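Local coordinates for protein Endonuclease/exonuclease/phosphatase (PDB 4RUW) that binds a zinc ion and joins a DNase I-like endonuclease/exonuclease/phosphatase fold to an immunoglobulin-like beta domain, at residues 331-339 with 350-358; 360-371 with 398-409. All blocks are in the same frame, centred on the assembly; numbering follows the deposited sequence.

Interaction 1: 331-339 with 350-358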
loop_
_atom_site.group_PDB
_atom_site.type_symbol
_atom_site.label_atom_id
_atom_site.label_comp_id
_atom_site.label_asym_id
_atom_site.label_seq_id
_atom_site.Cartn_x
_atom_site.Cartn_y
_atom_site.Cartn_z
ATOM N N GLY A 331 12.416 11.258 -7.862
ATOM C CA GLY A 331 12.657 12.563 -8.446
ATOM C C GLY A 331 13.276 13.525 -7.466
ATOM O O GLY A 331 13.784 13.150 -6.436
ATOM N N GLY A 332 13.230 14.797 -7.822
ATOM C CA GLY A 332 13.679 15.876 -6.972
ATOM C C GLY A 332 12.702 16.227 -5.876
ATOM O O GLY A 332 11.580 15.740 -5.838
ATOM N N ALA A 333 13.150 17.062 -4.953
ATOM C CA ALA A 333 12.302 17.432 -3.855
ATOM C C ALA A 333 11.078 18.149 -4.403
ATOM O O ALA A 333 11.166 19.115 -5.145
ATOM C CB ALA A 333 13.047 18.346 -2.894
ATOM N N PRO A 334 9.925 17.643 -4.051
ATOM C CA PRO A 334 8.728 18.331 -4.447
ATOM C C PRO A 334 8.801 19.746 -3.906
ATOM O O PRO A 334 9.148 20.061 -2.800
ATOM C CB PRO A 334 7.634 17.548 -3.764
ATOM C CG PRO A 334 8.207 16.206 -3.582
ATOM C CD PRO A 334 9.637 16.361 -3.384
ATOM N N VAL A 335 8.250 20.695 -4.628
ATOM C CA VAL A 335 8.028 22.018 -4.108
ATOM C C VAL A 335 6.610 22.209 -3.635
ATOM O O VAL A 335 6.361 23.091 -2.882
ATOM C CB VAL A 335 8.468 23.125 -5.071
ATOM C CG1 VAL A 335 9.936 22.950 -5.405
ATOM C CG2 VAL A 335 7.704 23.152 -6.344
ATOM N N ALA A 336 5.681 21.438 -4.173
ATOM C CA ALA A 336 4.297 21.463 -3.718
ATOM C C ALA A 336 3.687 20.079 -3.884
ATOM O O ALA A 336 4.021 19.355 -4.818
ATOM C CB ALA A 336 3.487 22.507 -4.493
ATOM N N ALA A 337 2.810 19.717 -2.962
ATOM C CA ALA A 337 2.041 18.487 -3.072
ATOM C C ALA A 337 0.696 18.729 -2.414
ATOM O O ALA A 337 0.636 19.076 -1.230
ATOM C CB ALA A 337 2.773 17.326 -2.399
ATOM N N ARG A 338 -0.382 18.574 -3.177
ATOM C CA ARG A 338 -1.713 18.825 -2.651
ATOM C C ARG A 338 -2.704 17.782 -3.138
ATOM O O ARG A 338 -2.680 17.368 -4.300
ATOM C CB ARG A 338 -2.197 20.226 -3.036
ATOM C CG ARG A 338 -3.554 20.589 -2.431
ATOM C CD ARG A 338 -3.815 22.085 -2.479
ATOM N NE ARG A 338 -2.851 22.817 -1.666
ATOM C CZ ARG A 338 -3.034 23.127 -0.387
ATOM N NH1 ARG A 338 -2.099 23.788 0.272
ATOM N NH2 ARG A 338 -4.154 22.777 0.230
ATOM N N THR A 339 -3.578 17.362 -2.233
ATOM C CA THR A 339 -4.687 16.478 -2.550
ATOM C C THR A 339 -5.994 17.228 -2.378
ATOM O O THR A 339 -6.195 17.921 -1.378
ATOM C CB THR A 339 -4.710 15.279 -1.604
ATOM O OG1 THR A 339 -3.508 14.528 -1.782
ATOM C CG2 THR A 339 -5.912 14.379 -1.880
ATOM N N TRP A 350 -10.186 11.382 -5.806
ATOM C CA TRP A 350 -9.304 12.483 -5.465
ATOM C C TRP A 350 -8.460 12.907 -6.653
ATOM O O TRP A 350 -8.365 12.202 -7.671
ATOM C CB TRP A 350 -8.355 12.082 -4.324
ATOM C CG TRP A 350 -7.594 10.813 -4.600
ATOM C CD1 TRP A 350 -6.490 10.668 -5.386
ATOM C CD2 TRP A 350 -7.912 9.502 -4.111
ATOM N NE1 TRP A 350 -6.092 9.351 -5.410
ATOM C CE2 TRP A 350 -6.949 8.613 -4.637
ATOM C CE3 TRP A 350 -8.909 9.002 -3.267
ATOM C CZ2 TRP A 350 -6.953 7.249 -4.345
ATOM C CZ3 TRP A 350 -8.922 7.642 -2.989
ATOM C CH2 TRP A 350 -7.950 6.782 -3.530
ATOM N N ALA A 351 -7.837 14.070 -6.487
ATOM C CA ALA A 351 -6.801 14.556 -7.374
ATOM C C ALA A 351 -5.581 14.889 -6.529
ATOM O O ALA A 351 -5.701 15.558 -5.502
ATOM C CB ALA A 351 -7.277 15.788 -8.112
ATOM N N GLN A 352 -4.418 14.408 -6.952
ATOM C CA GLN A 352 -3.157 14.723 -6.290
ATOM C C GLN A 352 -2.257 15.470 -7.261
ATOM O O GLN A 352 -1.938 14.962 -8.341
ATOM C CB GLN A 352 -2.452 13.451 -5.813
ATOM C CG GLN A 352 -3.185 12.706 -4.708
ATOM C CD GLN A 352 -2.446 11.451 -4.273
ATOM O OE1 GLN A 352 -1.853 10.752 -5.097
ATOM N NE2 GLN A 352 -2.488 11.151 -2.980
ATOM N N LEU A 353 -1.867 16.681 -6.875
ATOM C CA LEU A 353 -0.992 17.516 -7.683
ATOM C C LEU A 353 0.390 17.531 -7.044
ATOM O O LEU A 353 0.516 17.710 -5.830
ATOM C CB LEU A 353 -1.556 18.938 -7.746
ATOM C CG LEU A 353 -0.704 19.981 -8.467
ATOM C CD1 LEU A 353 -0.677 19.718 -9.961
ATOM C CD2 LEU A 353 -1.228 21.383 -8.164
ATOM N N THR A 354 1.423 17.332 -7.854
ATOM C CA THR A 354 2.795 17.454 -7.381
ATOM C C THR A 354 3.559 18.389 -8.299
ATOM O O THR A 354 3.495 18.258 -9.520
ATOM C CB THR A 354 3.512 16.085 -7.350
ATOM O OG1 THR A 354 2.717 15.131 -6.635
ATOM C CG2 THR A 354 4.876 16.200 -6.685
ATOM N N ALA A 355 4.259 19.355 -7.708
ATOM C CA ALA A 355 5.136 20.245 -8.462
ATOM C C ALA A 355 6.567 19.974 -8.022
ATOM O O ALA A 355 6.837 19.845 -6.829
ATOM C CB ALA A 355 4.773 21.717 -8.213
ATOM N N SER A 356 7.485 19.883 -8.974
ATOM C CA SER A 356 8.890 19.691 -8.632
ATOM C C SER A 356 9.800 20.447 -9.590
ATOM O O SER A 356 9.358 20.925 -10.631
ATOM C CB SER A 356 9.247 18.203 -8.608
ATOM O OG SER A 356 9.053 17.604 -9.877
ATOM N N ARG A 357 11.072 20.570 -9.226
ATOM C CA ARG A 357 12.052 21.223 -10.086
ATOM C C ARG A 357 12.588 20.229 -11.113
ATOM O O ARG A 357 12.701 19.039 -10.827
ATOM C CB ARG A 357 13.210 21.779 -9.251
ATOM C CG ARG A 357 12.806 22.817 -8.213
ATOM C CD ARG A 357 14.030 23.319 -7.453
ATOM N NE ARG A 357 13.676 24.204 -6.348
ATOM C CZ ARG A 357 13.397 23.783 -5.117
ATOM N NH1 ARG A 357 13.423 22.488 -4.837
ATOM N NH2 ARG A 357 13.085 24.657 -4.169
ATOM N N PRO A 358 12.901 20.709 -12.326
ATOM C CA PRO A 358 12.683 22.078 -12.794
ATOM C C PRO A 358 11.392 22.205 -13.596
ATOM O O PRO A 358 11.307 21.699 -14.717
ATOM C CB PRO A 358 13.887 22.327 -13.717
ATOM C CG PRO A 358 14.557 20.962 -13.914
ATOM C CD PRO A 358 13.653 19.928 -13.317
#
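Over one face of the Arg357 guanidinium lies Val335 CG1, 3.5 Å above the plane and over its centre; Val335 is modelled in two conformers, and this holds, with some reserve, for one of them. With chi1 at -57°, CG1 stands anti to the carbonyl carbon and faces the arginine, while CG2 rests on Ala355 CB at 3.8 Å. The Trp350 indole leads away from the partner strand, and Trp350 meets Thr339 only through its CB. The Gln352 side chain runs alongside Thr339, pointing the same way, with CG 3.5 Å from Thr339 OG1.

The backbones illustrate how an antiparallel hairpin absorbs an irregularity at its end. Regular pairing joins Arg338 and Leu353, where Leu353 N reaches Arg338 O at 2.8 Å and Arg338 N returns a bond to Leu353 O. Two residues along, past the non-hydrogen-bonded pair Ala337 and Thr354, Ala355 N donates to Ala336 O at 2.9 Å. Val335 and Ala336 then both face Ala355, a classic beta bulge: Ala355 O takes Val335 N at 2.8 Å and, weakly, Ala336 N at 3.3 Å. The extra residue accompanies the corner the chain turns here.

The hairpin forms the margin of the Ig-like domain's four-stranded sheet, with strand 360-367 on the far side of strand 349-356. Leu353 and Ala355 touch Leu363 and Leu361 of that neighbour. On the face carrying Thr339 and Gln352, helix 251-260 approaches: Thr339 OG1 and Gln352 NE2 both bond to Ala259 O, NE2 also reaches Leu263 O, and Trp350 packs on Gln255 and Ala259.

Interaction 2: 360-371 with 398-409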
loop_
_atom_site.group_PDB
_atom_site.type_symbol
_atom_site.label_atom_id
_atom_site.label_comp_id
_atom_site.label_asym_id
_atom_site.label_seq_id
_atom_site.Cartn_x
_atom_site.Cartn_y
_atom_site.Cartn_z
ATOM N N ARG A 360 8.314 20.944 -13.349
ATOM C CA ARG A 360 7.492 19.785 -13.667
ATOM C C ARG A 360 6.218 19.762 -12.831
ATOM O O ARG A 360 6.233 20.067 -11.639
ATOM C CB ARG A 360 8.274 18.483 -13.488
ATOM C CG ARG A 360 7.530 17.263 -13.998
ATOM C CD ARG A 360 8.431 16.039 -14.074
ATOM N NE ARG A 360 9.036 15.862 -15.390
ATOM C CZ ARG A 360 9.683 14.763 -15.766
ATOM N NH1 ARG A 360 10.206 14.673 -16.982
ATOM N NH2 ARG A 360 9.804 13.746 -14.922
ATOM N N LEU A 361 5.112 19.410 -13.475
ATOM C CA LEU A 361 3.843 19.259 -12.787
ATOM C C LEU A 361 3.295 17.869 -13.074
ATOM O O LEU A 361 3.441 17.348 -14.185
ATOM C CB LEU A 361 2.845 20.314 -13.263
ATOM C CG LEU A 361 3.203 21.755 -12.904
ATOM C CD1 LEU A 361 2.302 22.746 -13.634
ATOM C CD2 LEU A 361 3.123 21.955 -11.404
ATOM N N ARG A 362 2.675 17.266 -12.064
ATOM C CA ARG A 362 2.028 15.971 -12.208
ATOM C C ARG A 362 0.662 16.023 -11.552
ATOM O O ARG A 362 0.528 16.505 -10.428
ATOM C CB ARG A 362 2.863 14.855 -11.566
ATOM C CG ARG A 362 2.209 13.468 -11.658
ATOM C CD ARG A 362 3.026 12.411 -10.935
ATOM N NE ARG A 362 3.107 12.698 -9.504
ATOM C CZ ARG A 362 3.998 12.160 -8.678
ATOM N NH1 ARG A 362 4.890 11.298 -9.136
ATOM N NH2 ARG A 362 4.006 12.492 -7.394
ATOM N N LEU A 363 -0.348 15.520 -12.257
ATOM C CA LEU A 363 -1.692 15.412 -11.717
ATOM C C LEU A 363 -2.137 13.961 -11.827
ATOM O O LEU A 363 -2.179 13.405 -12.931
ATOM C CB LEU A 363 -2.628 16.320 -12.512
ATOM C CG LEU A 363 -3.995 16.743 -11.991
ATOM C CD1 LEU A 363 -3.921 17.110 -10.527
ATOM C CD2 LEU A 363 -4.505 17.928 -12.800
ATOM N N SER A 364 -2.424 13.346 -10.681
ATOM C CA SER A 364 -2.956 11.992 -10.625
ATOM C C SER A 364 -4.413 12.068 -10.174
ATOM O O SER A 364 -4.706 12.593 -9.095
ATOM C CB SER A 364 -2.147 11.141 -9.645
ATOM O OG SER A 364 -2.756 9.870 -9.451
ATOM N N VAL A 365 -5.320 11.568 -11.005
ATOM C CA VAL A 365 -6.743 11.714 -10.767
ATOM C C VAL A 365 -7.359 10.333 -10.693
ATOM O O VAL A 365 -7.164 9.494 -11.584
ATOM C CB VAL A 365 -7.418 12.547 -11.865
ATOM C CG1 VAL A 365 -8.896 12.733 -11.565
ATOM C CG2 VAL A 365 -6.738 13.883 -11.979
ATOM N N CYS A 366 -8.133 10.116 -9.642
ATOM C CA CYS A 366 -8.663 8.799 -9.371
ATOM C C CYS A 366 -10.147 8.829 -9.054
ATOM O O CYS A 366 -10.576 9.520 -8.128
ATOM C CB CYS A 366 -7.906 8.189 -8.199
ATOM S SG CYS A 366 -8.673 6.717 -7.563
ATOM N N LYS A 367 -10.924 8.087 -9.838
ATOM C CA LYS A 367 -12.319 7.824 -9.515
ATOM C C LYS A 367 -12.342 6.576 -8.637
ATOM O O LYS A 367 -11.997 5.480 -9.089
ATOM C CB LYS A 367 -13.150 7.590 -10.776
ATOM C CG LYS A 367 -14.575 7.144 -10.465
ATOM C CD LYS A 367 -15.380 6.861 -11.723
ATOM C CE LYS A 367 -16.725 6.245 -11.384
ATOM N NZ LYS A 367 -17.511 5.904 -12.606
ATOM N N ASN A 368 -12.725 6.742 -7.377
ATOM C CA ASN A 368 -12.714 5.625 -6.446
ATOM C C ASN A 368 -14.131 5.183 -6.141
ATOM O O ASN A 368 -14.626 5.328 -5.026
ATOM C CB ASN A 368 -11.956 5.981 -5.170
ATOM C CG ASN A 368 -11.478 4.755 -4.431
ATOM O OD1 ASN A 368 -11.054 3.777 -5.052
ATOM N ND2 ASN A 368 -11.568 4.784 -3.109
ATOM N N ARG A 369 -14.775 4.651 -7.169
ATOM C CA ARG A 369 -16.202 4.402 -7.149
ATOM C C ARG A 369 -16.472 3.271 -8.127
ATOM O O ARG A 369 -15.926 3.260 -9.230
ATOM C CB ARG A 369 -16.892 5.692 -7.593
ATOM C CG ARG A 369 -18.389 5.734 -7.577
ATOM C CD ARG A 369 -18.819 7.162 -7.903
ATOM N NE ARG A 369 -20.239 7.268 -8.200
ATOM C CZ ARG A 369 -21.131 7.855 -7.410
ATOM N NH1 ARG A 369 -20.749 8.394 -6.259
ATOM N NH2 ARG A 369 -22.408 7.903 -7.772
ATOM N N GLY A 370 -17.284 2.306 -7.702
ATOM C CA GLY A 370 -17.669 1.201 -8.554
ATOM C C GLY A 370 -16.678 0.057 -8.526
ATOM O O GLY A 370 -15.494 0.247 -8.238
ATOM N N GLN A 371 -17.173 -1.133 -8.838
ATOM C CA GLN A 371 -16.340 -2.317 -8.935
ATOM C C GLN A 371 -16.483 -2.921 -10.331
ATOM O O GLN A 371 -15.723 -2.582 -11.231
ATOM C CB GLN A 371 -16.671 -3.293 -7.798
ATOM C CG GLN A 371 -16.041 -2.850 -6.474
ATOM C CD GLN A 371 -16.901 -3.104 -5.244
ATOM O OE1 GLN A 371 -17.897 -3.822 -5.294
ATOM N NE2 GLN A 371 -16.503 -2.510 -4.123
ATOM N N GLY A 398 -14.509 5.212 -15.451
ATOM C CA GLY A 398 -14.404 3.778 -15.227
ATOM C C GLY A 398 -14.793 3.407 -13.810
ATOM O O GLY A 398 -15.746 3.958 -13.272
ATOM N N THR A 399 -14.085 2.456 -13.210
ATOM C CA THR A 399 -14.375 2.055 -11.831
ATOM C C THR A 399 -13.075 1.913 -11.056
ATOM O O THR A 399 -11.990 2.106 -11.605
ATOM C CB THR A 399 -15.122 0.704 -11.739
ATOM O OG1 THR A 399 -14.210 -0.366 -12.012
ATOM C CG2 THR A 399 -16.311 0.646 -12.696
ATOM N N SER A 400 -13.174 1.543 -9.784
ATOM C CA SER A 400 -11.985 1.306 -8.980
ATOM C C SER A 400 -11.099 0.179 -9.515
ATOM O O SER A 400 -9.945 0.056 -9.117
ATOM C CB SER A 400 -12.372 1.009 -7.532
ATOM O OG SER A 400 -13.010 -0.251 -7.415
ATOM N N ARG A 401 -11.631 -0.650 -10.406
ATOM C CA ARG A 401 -10.825 -1.711 -11.014
ATOM C C ARG A 401 -9.874 -1.205 -12.098
ATOM O O ARG A 401 -9.005 -1.948 -12.556
ATOM C CB ARG A 401 -11.717 -2.810 -11.584
ATOM C CG ARG A 401 -12.491 -3.562 -10.521
ATOM C CD ARG A 401 -13.299 -4.677 -11.140
ATOM N NE ARG A 401 -14.063 -5.399 -10.134
ATOM C CZ ARG A 401 -14.902 -6.389 -10.412
ATOM N NH1 ARG A 401 -15.089 -6.761 -11.671
ATOM N NH2 ARG A 401 -15.554 -7.001 -9.436
ATOM N N ASP A 402 -10.038 0.053 -12.500
ATOM C CA ASP A 402 -9.275 0.621 -13.603
ATOM C C ASP A 402 -8.183 1.562 -13.117
ATOM O O ASP A 402 -8.333 2.249 -12.101
ATOM C CB ASP A 402 -10.205 1.373 -14.557
ATOM C CG ASP A 402 -11.334 0.514 -15.066
ATOM O OD1 ASP A 402 -11.102 -0.685 -15.323
ATOM O OD2 ASP A 402 -12.459 1.039 -15.187
ATOM N N ARG A 403 -7.093 1.593 -13.873
ATOM C CA ARG A 403 -5.941 2.436 -13.609
ATOM C C ARG A 403 -6.344 3.906 -13.496
ATOM O O ARG A 403 -7.226 4.362 -14.220
ATOM C CB ARG A 403 -4.967 2.243 -14.774
ATOM C CG ARG A 403 -3.652 2.968 -14.681
ATOM C CD ARG A 403 -2.794 2.601 -15.873
ATOM N NE ARG A 403 -1.552 3.363 -15.872
ATOM C CZ ARG A 403 -0.604 3.255 -16.794
ATOM N NH1 ARG A 403 -0.759 2.418 -17.809
ATOM N NH2 ARG A 403 0.492 3.994 -16.701
ATOM N N CYS A 404 -5.684 4.632 -12.584
ATOM C CA CYS A 404 -5.836 6.088 -12.430
ATOM C C CYS A 404 -5.342 6.833 -13.671
ATOM O O CYS A 404 -4.632 6.270 -14.506
ATOM C CB CYS A 404 -5.032 6.609 -11.225
ATOM S SG CYS A 404 -5.660 6.266 -9.552
ATOM N N THR A 405 -5.696 8.109 -13.778
ATOM C CA THR A 405 -5.198 8.928 -14.869
ATOM C C THR A 405 -4.130 9.884 -14.370
ATOM O O THR A 405 -4.419 10.785 -13.568
ATOM C CB THR A 405 -6.338 9.726 -15.510
ATOM O OG1 THR A 405 -7.390 8.824 -15.883
ATOM C CG2 THR A 405 -5.857 10.466 -16.740
ATOM N N VAL A 406 -2.901 9.685 -14.845
ATOM C CA VAL A 406 -1.758 10.470 -14.397
ATOM C C VAL A 406 -1.133 11.190 -15.587
ATOM O O VAL A 406 -0.752 10.559 -16.576
ATOM C CB VAL A 406 -0.691 9.586 -13.729
ATOM C CG1 VAL A 406 0.399 10.447 -13.110
ATOM C CG2 VAL A 406 -1.321 8.696 -12.671
ATOM N N GLU A 407 -1.061 12.516 -15.506
ATOM C CA GLU A 407 -0.432 13.328 -16.545
ATOM C C GLU A 407 0.710 14.114 -15.948
ATOM O O GLU A 407 0.611 14.598 -14.823
ATOM C CB GLU A 407 -1.421 14.316 -17.167
ATOM C CG GLU A 407 -2.448 13.683 -18.076
ATOM C CD GLU A 407 -3.194 14.709 -18.911
ATOM O OE1 GLU A 407 -4.270 14.365 -19.436
ATOM O OE2 GLU A 407 -2.706 15.858 -19.038
ATOM N N THR A 408 1.779 14.252 -16.720
ATOM C CA THR A 408 2.954 14.993 -16.313
ATOM C C THR A 408 3.308 15.946 -17.443
ATOM O O THR A 408 3.302 15.555 -18.607
ATOM C CB THR A 408 4.129 14.030 -16.071
ATOM O OG1 THR A 408 3.778 13.106 -15.037
ATOM C CG2 THR A 408 5.372 14.781 -15.670
ATOM N N TRP A 409 3.601 17.195 -17.111
ATOM C CA TRP A 409 3.917 18.172 -18.139
ATOM C C TRP A 409 4.832 19.248 -17.574
ATOM O O TRP A 409 5.059 19.310 -16.366
ATOM C CB TRP A 409 2.632 18.770 -18.732
ATOM C CG TRP A 409 1.883 19.708 -17.817
ATOM C CD1 TRP A 409 1.869 21.072 -17.887
ATOM C CD2 TRP A 409 1.040 19.355 -16.706
ATOM N NE1 TRP A 409 1.074 21.589 -16.896
ATOM C CE2 TRP A 409 0.552 20.560 -16.159
ATOM C CE3 TRP A 409 0.646 18.144 -16.129
ATOM C CZ2 TRP A 409 -0.300 20.593 -15.056
ATOM C CZ3 TRP A 409 -0.203 18.180 -15.029
ATOM C CH2 TRP A 409 -0.666 19.400 -14.507
HETATM O O HOH W 1 -17.200 6.444 -15.963
#
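Leu361 and Trp409 provide the aromatic part of this contact. Leu361 CB sits over one face of the indole, 3.7 Å from the centroid of the six-membered ring and 13° off its normal, a CH-pi contact. Leu363 CB meets the same ring at its edge, in plane, 4.0 Å from CZ3. A chi1 of 72° puts Trp409 CG between backbone N and carbonyl carbon, folding the indole back across the neighbouring strand.

Backbone bonds pair the two antiparallel strands regularly through Leu361 with Trp409, Leu363 with Glu407 and Val365 with Thr405.

Beyond the strands, side chains, and one backbone N-H, capture carbonyls. Fully extended Lys367 brings NZ to Gly398 O at 2.7 Å, in the carbonyl plane; Asp374 and Asp375 share that ammonium. Ser400 grips Gly370 O twice, by OG in the carbonyl plane at 2.7 Å and by its backbone N from above it at 3.1 Å. Thr399 OG1 donates to Gln371 O at 2.8 Å while accepting from Arg401 N, an ST turn that begins the type I turn 399-402. Arg401, salt-bridged to Asp292, lays one guanidinium face against Gln371 C.

Cys366 and Cys404 form a disulfide. Both are modelled in two conformers, and the 3.6 Å between Cys366 SG and Cys404 SG in one pair is doubtful as a measure of the bond.

Strand 349-356 flanks strand 360-367, leaving 405-410 outermost in the sheet. Leu363, Val365 and Thr405 touch Val394 of strand 390-396 in the facing sheet of the sandwich, whereas Cys366, Ser400 and Val406 pack on helix 266-270.

Interactions 1 and 2 follow one another along the chain and lie side by side in one antiparallel sheet of the Ig-like domain, their centres about 15 Å apart. Strands 349-356 and 360-367 are the shared seam: Gln352 N probably bonds to Ser364 O, and Thr354 N to Arg362 O, each at 2.8 Å. Arg362 also reaches Thr354 OG1 through NH2, although the stronger partner of its guanidinium is Phe304. On the other face Leu353 CD1 packs across the seam, 3.5 Å from Arg362 O. The zinc ligands, His98, Asp100, His107 and His137, belong to the DNase I-like part, so neither interaction contributes to the metal site.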